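Long-range contact in imidazolonepropionase (Unidentified, PDB 2Q09), which catalyses the hydrolytic opening of imidazolone-5-propanoate to N-formimidoyl-L-glutamate, the third step of histidine degradation: residues 282-294 and 311-325. Numbering follows the deposited sequence.
With FE (Fe (III) ion), chain B; DI6 (3-[(4S)-2,5-dioxoimidazolidin-4-yl]propanoic acid), chain C.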
ATOM      1  N   VAL A 282      10.194 -10.692  -6.173  1.00 28.96           N
ATOM      2  CA  VAL A 282       9.374  -9.493  -6.259  1.00 26.98           C
ATOM      3  C   VAL A 282       7.964  -9.830  -5.766  1.00 25.57           C
ATOM      4  O   VAL A 282       7.470 -10.934  -5.989  1.00 23.43           O
ATOM      5  CB  VAL A 282       9.315  -8.983  -7.727  1.00 27.67           C
ATOM      6  CG1 VAL A 282       8.461  -7.731  -7.826  1.00 26.36           C
ATOM      7  CG2 VAL A 282      10.733  -8.705  -8.231  1.00 28.87           C
ATOM      8  N   VAL A 283       7.322  -8.890  -5.083  1.00 23.94           N
ATOM      9  CA  VAL A 283       5.968  -9.126  -4.599  1.00 22.82           C
ATOM     10  C   VAL A 283       4.973  -8.667  -5.661  1.00 23.28           C
ATOM     11  O   VAL A 283       5.166  -7.625  -6.296  1.00 22.44           O
ATOM     12  CB  VAL A 283       5.688  -8.357  -3.291  1.00 22.99           C
ATOM     13  CG1 VAL A 283       4.223  -8.513  -2.892  1.00 22.88           C
ATOM     14  CG2 VAL A 283       6.582  -8.879  -2.173  1.00 24.04           C
ATOM     15  N   ALA A 284       3.922  -9.451  -5.870  1.00 21.81           N
ATOM     16  CA  ALA A 284       2.892  -9.089  -6.838  1.00 22.36           C
ATOM     17  C   ALA A 284       1.757  -8.451  -6.039  1.00 22.28           C
ATOM     18  O   ALA A 284       1.154  -9.095  -5.178  1.00 22.46           O
ATOM     19  CB  ALA A 284       2.390 -10.335  -7.579  1.00 21.21           C
ATOM     20  N   THR A 285       1.467  -7.185  -6.317  1.00 21.96           N
ATOM     21  CA  THR A 285       0.414  -6.501  -5.586  1.00 21.07           C
ATOM     22  C   THR A 285      -0.896  -6.456  -6.365  1.00 20.34           C
ATOM     23  O   THR A 285      -0.973  -5.901  -7.461  1.00 20.84           O
ATOM     24  CB  THR A 285       0.836  -5.067  -5.212  1.00 23.27           C
ATOM     25  OG1 THR A 285       2.022  -5.116  -4.408  1.00 23.08           O
ATOM     26  CG2 THR A 285      -0.272  -4.381  -4.394  1.00 21.25           C
ATOM     27  N   LEU A 286      -1.923  -7.062  -5.790  1.00 18.92           N
ATOM     28  CA  LEU A 286      -3.244  -7.097  -6.409  1.00 18.79           C
ATOM     29  C   LEU A 286      -4.057  -5.888  -5.962  1.00 18.33           C
ATOM     30  O   LEU A 286      -4.073  -5.538  -4.779  1.00 18.69           O
ATOM     31  CB  LEU A 286      -3.958  -8.389  -6.018  1.00 19.41           C
ATOM     32  CG  LEU A 286      -3.179  -9.662  -6.399  1.00 20.36           C
ATOM     33  CD1 LEU A 286      -3.921 -10.889  -5.890  1.00 23.02           C
ATOM     34  CD2 LEU A 286      -3.015  -9.733  -7.924  1.00 21.53           C
ATOM     35  N   LEU A 287      -4.732  -5.256  -6.916  1.00 17.82           N
ATOM     36  CA  LEU A 287      -5.534  -4.067  -6.640  1.00 17.82           C
ATOM     37  C   LEU A 287      -6.936  -4.338  -7.167  1.00 18.51           C
ATOM     38  O   LEU A 287      -7.325  -3.844  -8.229  1.00 17.42           O
ATOM     39  CB  LEU A 287      -4.898  -2.864  -7.345  1.00 19.00           C
ATOM     40  CG  LEU A 287      -3.436  -2.643  -6.919  1.00 19.35           C
ATOM     41  CD1 LEU A 287      -2.802  -1.577  -7.801  1.00 20.06           C
ATOM     42  CD2 LEU A 287      -3.371  -2.215  -5.456  1.00 18.52           C
ATOM     43  N   PRO A 288      -7.710  -5.148  -6.425  1.00 19.88           N
ATOM     44  CA  PRO A 288      -9.080  -5.541  -6.771  1.00 20.81           C
ATOM     45  C   PRO A 288     -10.094  -4.408  -6.904  1.00 22.51           C
ATOM     46  O   PRO A 288     -11.018  -4.490  -7.710  1.00 22.55           O
ATOM     47  CB  PRO A 288      -9.449  -6.519  -5.656  1.00 22.99           C
ATOM     48  CG  PRO A 288      -8.718  -5.945  -4.474  1.00 22.06           C
ATOM     49  CD  PRO A 288      -7.358  -5.618  -5.071  1.00 19.21           C
ATOM     50  N   THR A 289      -9.927  -3.357  -6.114  1.00 22.77           N
ATOM     51  CA  THR A 289     -10.860  -2.234  -6.150  1.00 24.32           C
ATOM     52  C   THR A 289     -10.841  -1.484  -7.478  1.00 23.71           C
ATOM     53  O   THR A 289     -11.891  -1.079  -7.979  1.00 23.14           O
ATOM     54  CB  THR A 289     -10.585  -1.256  -4.995  1.00 26.95           C
ATOM     55  OG1 THR A 289     -10.689  -1.964  -3.753  1.00 28.51           O
ATOM     56  CG2 THR A 289     -11.603  -0.125  -4.997  1.00 29.78           C
ATOM     57  N   ALA A 290      -9.652  -1.307  -8.050  1.00 22.40           N
ATOM     58  CA  ALA A 290      -9.526  -0.625  -9.335  1.00 22.56           C
ATOM     59  C   ALA A 290     -10.135  -1.519 -10.419  1.00 22.15           C
ATOM     60  O   ALA A 290     -10.730  -1.039 -11.389  1.00 22.47           O
ATOM     61  CB  ALA A 290      -8.046  -0.345  -9.648  1.00 23.12           C
ATOM     62  N   PHE A 291      -9.966  -2.823 -10.250  1.00 21.11           N
ATOM     63  CA  PHE A 291     -10.493  -3.807 -11.190  1.00 20.69           C
ATOM     64  C   PHE A 291     -12.027  -3.696 -11.181  1.00 20.26           C
ATOM     65  O   PHE A 291     -12.683  -3.709 -12.235  1.00 20.35           O
ATOM     66  CB  PHE A 291     -10.063  -5.203 -10.741  1.00 20.95           C
ATOM     67  CG  PHE A 291     -10.625  -6.316 -11.576  1.00 21.12           C
ATOM     68  CD1 PHE A 291     -10.007  -6.692 -12.762  1.00 23.63           C
ATOM     69  CD2 PHE A 291     -11.784  -6.973 -11.183  1.00 21.39           C
ATOM     70  CE1 PHE A 291     -10.535  -7.703 -13.551  1.00 23.48           C
ATOM     71  CE2 PHE A 291     -12.326  -7.998 -11.969  1.00 24.46           C
ATOM     72  CZ  PHE A 291     -11.697  -8.360 -13.156  1.00 23.20           C
ATOM     73  N   TYR A 292     -12.586  -3.605  -9.979  1.00 19.76           N
ATOM     74  CA  TYR A 292     -14.031  -3.467  -9.784  1.00 19.38           C
ATOM     75  C   TYR A 292     -14.588  -2.181 -10.421  1.00 19.88           C
ATOM     76  O   TYR A 292     -15.479  -2.211 -11.280  1.00 18.59           O
ATOM     77  CB  TYR A 292     -14.345  -3.453  -8.279  1.00 17.26           C
ATOM     78  CG  TYR A 292     -15.581  -2.662  -7.901  1.00 17.87           C
ATOM     79  CD1 TYR A 292     -16.862  -3.205  -8.054  1.00 18.12           C
ATOM     80  CD2 TYR A 292     -15.467  -1.356  -7.419  1.00 18.19           C
ATOM     81  CE1 TYR A 292     -18.005  -2.459  -7.734  1.00 19.71           C
ATOM     82  CE2 TYR A 292     -16.598  -0.599  -7.104  1.00 16.64           C
ATOM     83  CZ  TYR A 292     -17.858  -1.151  -7.262  1.00 18.93           C
ATOM     84  OH  TYR A 292     -18.970  -0.397  -6.965  1.00 19.89           O
ATOM     85  N   PHE A 293     -14.047  -1.050  -9.978  1.00 20.30           N
ATOM     86  CA  PHE A 293     -14.508   0.253 -10.433  1.00 20.43           C
ATOM     87  C   PHE A 293     -14.358   0.501 -11.927  1.00 22.33           C
ATOM     88  O   PHE A 293     -15.226   1.133 -12.549  1.00 22.33           O
ATOM     89  CB  PHE A 293     -13.801   1.356  -9.644  1.00 22.13           C
ATOM     90  CG  PHE A 293     -14.547   2.655  -9.632  1.00 21.33           C
ATOM     91  CD1 PHE A 293     -15.832   2.731  -9.090  1.00 21.84           C
ATOM     92  CD2 PHE A 293     -13.970   3.805 -10.162  1.00 21.97           C
ATOM     93  CE1 PHE A 293     -16.536   3.933  -9.090  1.00 22.99           C
ATOM     94  CE2 PHE A 293     -14.662   5.009 -10.167  1.00 21.41           C
ATOM     95  CZ  PHE A 293     -15.950   5.074  -9.623  1.00 21.74           C
ATOM     96  N   LEU A 294     -13.269   0.001 -12.507  1.00 22.03           N
ATOM     97  CA  LEU A 294     -13.035   0.174 -13.940  1.00 21.29           C
ATOM     98  C   LEU A 294     -13.867  -0.826 -14.748  1.00 23.75           C
ATOM     99  O   LEU A 294     -13.884  -0.780 -15.979  1.00 21.13           O
ATOM    100  CB  LEU A 294     -11.548  -0.003 -14.263  1.00 23.05           C
ATOM    101  CG  LEU A 294     -10.648   1.187 -13.912  1.00 24.47           C
ATOM    102  CD1 LEU A 294      -9.178   0.789 -14.052  1.00 26.42           C
ATOM    103  CD2 LEU A 294     -10.970   2.354 -14.835  1.00 27.29           C
ATOM    104  N   PRO A 311       4.600 -14.335  -3.859  1.00 23.01           N
ATOM    105  CA  PRO A 311       3.773 -13.765  -2.791  1.00 22.78           C
ATOM    106  C   PRO A 311       2.884 -12.649  -3.334  1.00 22.01           C
ATOM    107  O   PRO A 311       3.328 -11.811  -4.113  1.00 19.95           O
ATOM    108  CB  PRO A 311       4.804 -13.264  -1.789  1.00 23.74           C
ATOM    109  CG  PRO A 311       5.986 -12.929  -2.647  1.00 26.28           C
ATOM    110  CD  PRO A 311       6.030 -14.087  -3.614  1.00 23.44           C
HETATM  111  N   MSE A 312       1.616 -12.651  -2.938  1.00 21.54           N
HETATM  112  CA  MSE A 312       0.682 -11.647  -3.423  1.00 21.74           C
HETATM  113  C   MSE A 312       0.184 -10.743  -2.308  1.00 21.47           C
HETATM  114  O   MSE A 312      -0.387 -11.207  -1.311  1.00 20.83           O
HETATM  115  CB  MSE A 312      -0.522 -12.320  -4.094  1.00 24.66           C
HETATM  116  CG  MSE A 312      -0.163 -13.310  -5.207  1.00 25.95           C
HETATM  117 SE   MSE A 312      -1.775 -14.166  -5.883  1.00 29.23          SE
HETATM  118  CE  MSE A 312      -2.120 -15.368  -4.434  1.00 28.68           C
ATOM    119  N   ALA A 313       0.419  -9.449  -2.470  1.00 20.47           N
ATOM    120  CA  ALA A 313      -0.054  -8.485  -1.494  1.00 20.22           C
ATOM    121  C   ALA A 313      -1.397  -7.980  -2.012  1.00 19.77           C
ATOM    122  O   ALA A 313      -1.697  -8.116  -3.201  1.00 19.98           O
ATOM    123  CB  ALA A 313       0.939  -7.320  -1.367  1.00 20.90           C
ATOM    124  N   VAL A 314      -2.205  -7.426  -1.118  1.00 17.11           N
ATOM    125  CA  VAL A 314      -3.500  -6.872  -1.496  1.00 19.09           C
ATOM    126  C   VAL A 314      -3.525  -5.442  -0.964  1.00 18.95           C
ATOM    127  O   VAL A 314      -3.149  -5.206   0.191  1.00 18.51           O
ATOM    128  CB  VAL A 314      -4.668  -7.657  -0.865  1.00 17.40           C
ATOM    129  CG1 VAL A 314      -5.981  -6.917  -1.118  1.00 18.10           C
ATOM    130  CG2 VAL A 314      -4.745  -9.061  -1.464  1.00 17.09           C
ATOM    131  N   SER A 315      -3.960  -4.494  -1.795  1.00 18.11           N
ATOM    132  CA  SER A 315      -4.000  -3.095  -1.382  1.00 19.27           C
ATOM    133  C   SER A 315      -5.238  -2.384  -1.932  1.00 19.24           C
ATOM    134  O   SER A 315      -5.837  -2.841  -2.900  1.00 18.01           O
ATOM    135  CB  SER A 315      -2.728  -2.381  -1.854  1.00 19.02           C
ATOM    136  OG  SER A 315      -2.705  -1.039  -1.380  1.00 20.39           O
ATOM    137  N   SER A 316      -5.592  -1.258  -1.320  1.00 19.93           N
ATOM    138  CA  SER A 316      -6.770  -0.479  -1.705  1.00 22.69           C
ATOM    139  C   SER A 316      -6.618   0.388  -2.958  1.00 23.31           C
ATOM    140  O   SER A 316      -7.612   0.712  -3.622  1.00 21.91           O
ATOM    141  CB  SER A 316      -7.184   0.426  -0.543  1.00 22.92           C
ATOM    142  OG  SER A 316      -6.181   1.411  -0.303  1.00 25.59           O
ATOM    143  N   ASP A 317      -5.379   0.759  -3.276  1.00 21.94           N
ATOM    144  CA  ASP A 317      -5.101   1.618  -4.428  1.00 23.13           C
ATOM    145  C   ASP A 317      -5.944   2.891  -4.353  1.00 21.83           C
ATOM    146  O   ASP A 317      -6.325   3.449  -5.380  1.00 22.55           O
ATOM    147  CB  ASP A 317      -5.379   0.883  -5.751  1.00 23.05           C
ATOM    148  CG  ASP A 317      -4.922   1.675  -6.973  1.00 25.07           C
ATOM    149  OD1 ASP A 317      -3.910   2.404  -6.854  1.00 26.65           O
ATOM    150  OD2 ASP A 317      -5.551   1.559  -8.053  1.00 22.65           O
ATOM    151  N   ILE A 318      -6.228   3.350  -3.137  1.00 21.82           N
ATOM    152  CA  ILE A 318      -7.037   4.565  -2.954  1.00 22.89           C
ATOM    153  C   ILE A 318      -6.596   5.677  -3.900  1.00 22.61           C
ATOM    154  O   ILE A 318      -5.454   6.129  -3.834  1.00 20.32           O
ATOM    155  CB  ILE A 318      -6.927   5.132  -1.521  1.00 22.06           C
ATOM    156  CG1 ILE A 318      -7.480   4.134  -0.508  1.00 24.94           C
ATOM    157  CG2 ILE A 318      -7.699   6.469  -1.424  1.00 22.86           C
ATOM    158  CD1 ILE A 318      -7.264   4.565   0.940  1.00 23.90           C
ATOM    159  N   ASN A 319      -7.496   6.114  -4.773  1.00 23.26           N
ATOM    160  CA  ASN A 319      -7.178   7.185  -5.705  1.00 22.50           C
ATOM    161  C   ASN A 319      -8.485   7.726  -6.271  1.00 24.07           C
ATOM    162  O   ASN A 319      -9.459   6.976  -6.468  1.00 22.22           O
ATOM    163  CB  ASN A 319      -6.230   6.684  -6.803  1.00 22.88           C
ATOM    164  CG  ASN A 319      -6.941   5.932  -7.899  1.00 25.22           C
ATOM    165  OD1 ASN A 319      -7.648   6.525  -8.727  1.00 23.42           O
ATOM    166  ND2 ASN A 319      -6.759   4.615  -7.917  1.00 21.06           N
ATOM    167  N   PRO A 320      -8.519   9.041  -6.543  1.00 22.89           N
ATOM    168  CA  PRO A 320      -9.701   9.725  -7.070  1.00 23.51           C
ATOM    169  C   PRO A 320     -10.205   9.297  -8.438  1.00 23.19           C
ATOM    170  O   PRO A 320     -11.352   9.580  -8.789  1.00 25.61           O
ATOM    171  CB  PRO A 320      -9.280  11.192  -7.047  1.00 21.64           C
ATOM    172  CG  PRO A 320      -7.847  11.109  -7.421  1.00 23.35           C
ATOM    173  CD  PRO A 320      -7.353   9.944  -6.559  1.00 21.77           C
ATOM    174  N   GLY A 321      -9.363   8.623  -9.207  1.00 21.79           N
ATOM    175  CA  GLY A 321      -9.785   8.228 -10.535  1.00 22.72           C
ATOM    176  C   GLY A 321     -10.347   6.830 -10.757  1.00 24.10           C
ATOM    177  O   GLY A 321     -11.395   6.683 -11.389  1.00 22.85           O
ATOM    178  N   THR A 322      -9.669   5.806 -10.239  1.00 22.16           N
ATOM    179  CA  THR A 322     -10.091   4.424 -10.456  1.00 21.55           C
ATOM    180  C   THR A 322     -10.422   3.593  -9.218  1.00 21.36           C
ATOM    181  O   THR A 322     -10.854   2.452  -9.349  1.00 20.42           O
ATOM    182  CB  THR A 322      -9.015   3.660 -11.231  1.00 22.88           C
ATOM    183  OG1 THR A 322      -7.834   3.598 -10.426  1.00 20.56           O
ATOM    184  CG2 THR A 322      -8.677   4.374 -12.542  1.00 23.67           C
ATOM    185  N   ALA A 323     -10.206   4.142  -8.031  1.00 19.94           N
ATOM    186  CA  ALA A 323     -10.513   3.402  -6.813  1.00 21.91           C
ATOM    187  C   ALA A 323     -10.790   4.361  -5.661  1.00 20.72           C
ATOM    188  O   ALA A 323     -10.002   4.457  -4.729  1.00 20.78           O
ATOM    189  CB  ALA A 323      -9.358   2.466  -6.458  1.00 22.13           C
ATOM    190  N   PRO A 324     -11.923   5.076  -5.718  1.00 21.68           N
ATOM    191  CA  PRO A 324     -12.333   6.046  -4.695  1.00 21.18           C
ATOM    192  C   PRO A 324     -12.921   5.408  -3.455  1.00 21.00           C
ATOM    193  O   PRO A 324     -13.895   5.914  -2.916  1.00 19.94           O
ATOM    194  CB  PRO A 324     -13.356   6.909  -5.437  1.00 21.32           C
ATOM    195  CG  PRO A 324     -14.024   5.895  -6.323  1.00 21.50           C
ATOM    196  CD  PRO A 324     -12.850   5.109  -6.866  1.00 22.23           C
ATOM    197  N   ILE A 325     -12.324   4.308  -3.008  1.00 20.87           N
ATOM    198  CA  ILE A 325     -12.825   3.600  -1.841  1.00 20.75           C
ATOM    199  C   ILE A 325     -11.767   3.519  -0.752  1.00 21.49           C
ATOM    200  O   ILE A 325     -10.779   2.801  -0.869  1.00 21.92           O
ATOM    201  CB  ILE A 325     -13.302   2.190  -2.246  1.00 22.03           C
ATOM    202  CG1 ILE A 325     -14.350   2.323  -3.361  1.00 24.46           C
ATOM    203  CG2 ILE A 325     -13.899   1.468  -1.050  1.00 22.19           C
ATOM    204  CD1 ILE A 325     -14.771   1.018  -3.996  1.00 28.25           C
TER
HETATM  205 FE    FE B 500      -2.137   3.084  -8.145  1.00 31.04          FE
HETATM  206  N1  DI6 C 600      -3.558   3.282 -12.720  1.00 36.27           N
HETATM  207  C2  DI6 C 600      -4.714   3.567 -12.085  1.00 35.80           C
HETATM  208  O2  DI6 C 600      -5.732   2.898 -12.075  1.00 34.50           O
HETATM  209  C3  DI6 C 600      -4.477   4.914 -11.358  1.00 35.08           C
HETATM  210  N4  DI6 C 600      -3.083   5.232 -11.739  1.00 35.79           N
HETATM  211  C5  DI6 C 600      -2.633   4.231 -12.521  1.00 36.84           C
HETATM  212  O5  DI6 C 600      -1.504   4.189 -12.989  1.00 36.98           O
HETATM  213  C6  DI6 C 600      -5.464   5.970 -11.834  1.00 33.45           C
HETATM  214  C7  DI6 C 600      -5.266   7.321 -11.142  1.00 34.18           C
HETATM  215  C8  DI6 C 600      -6.242   8.423 -11.581  1.00 33.76           C
HETATM  216  O9  DI6 C 600      -6.342   9.426 -10.847  1.00 33.75           O
HETATM  217  O10 DI6 C 600      -6.909   8.302 -12.640  1.00 34.71           O
HETATM  218  O   HOH W   1      -7.486  -2.140  -4.970  1.00 20.95           O
HETATM  219  O   HOH W   2     -10.888  -0.564  -1.449  1.00 33.87           O
HETATM  220  O   HOH W   3      -3.852   2.509  -9.784  1.00 26.67           O
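The carbonyl oxygen of Ala284 accepts a hydrogen bond from Ala313 N at 2.8 Å and also meets the CA-H of Met312, whose CA is 3.1 Å away. Four hydrogen bonds, Leu286 N to Ala313 O among them, join the parallel strands 283-286 and 312-314. On one face Ala313 CB touches both Val283 CG1 and Thr285 OG1; on the other, Leu286 CD1 meets the selenium of Met312. Beyond the strands a water continues the link, accepting from Thr289 N and donating to Ser315 O. Leu287 crosses Asp317 at about a right angle, its CD2 3.7 Å from Asp317 CB, while Ala290 CB packs against OD2. With CG anti to the backbone N (chi1 -172°), Asp317 binds the iron through OD1 at 2.3 Å, and its OD2 accepts a hydrogen bond from the metal-bound water at 2.6 Å; His72, His74 and His242 complete the site. Asn319 organises the following loop: OD1 accepts from Thr322 N at 2.6 Å in an Asx motif, while ND2 donates to Asp317 O and, in its amide plane, to Thr322 OG1. That hydroxyl donates to inhibitor O2 at 2.8 Å. With an alanine at Asn319 the carboxamide's hydrogen bonds would go, which would probably free the loop to shift and leave the Thr322 hydroxyl less firmly aimed. The loop also packs on helix 288-293: Pro324 CD sits over one face of the Phe293 ring in a CH-pi contact, and nearer the helix start Thr289 CG2 meets Ile325 CD1. A metal-binding aspartate just after the last of eight parallel barrel strands, 312-314, is characteristic of the amidohydrolase TIM barrel; here the loop after it lines the inhibitor pocket.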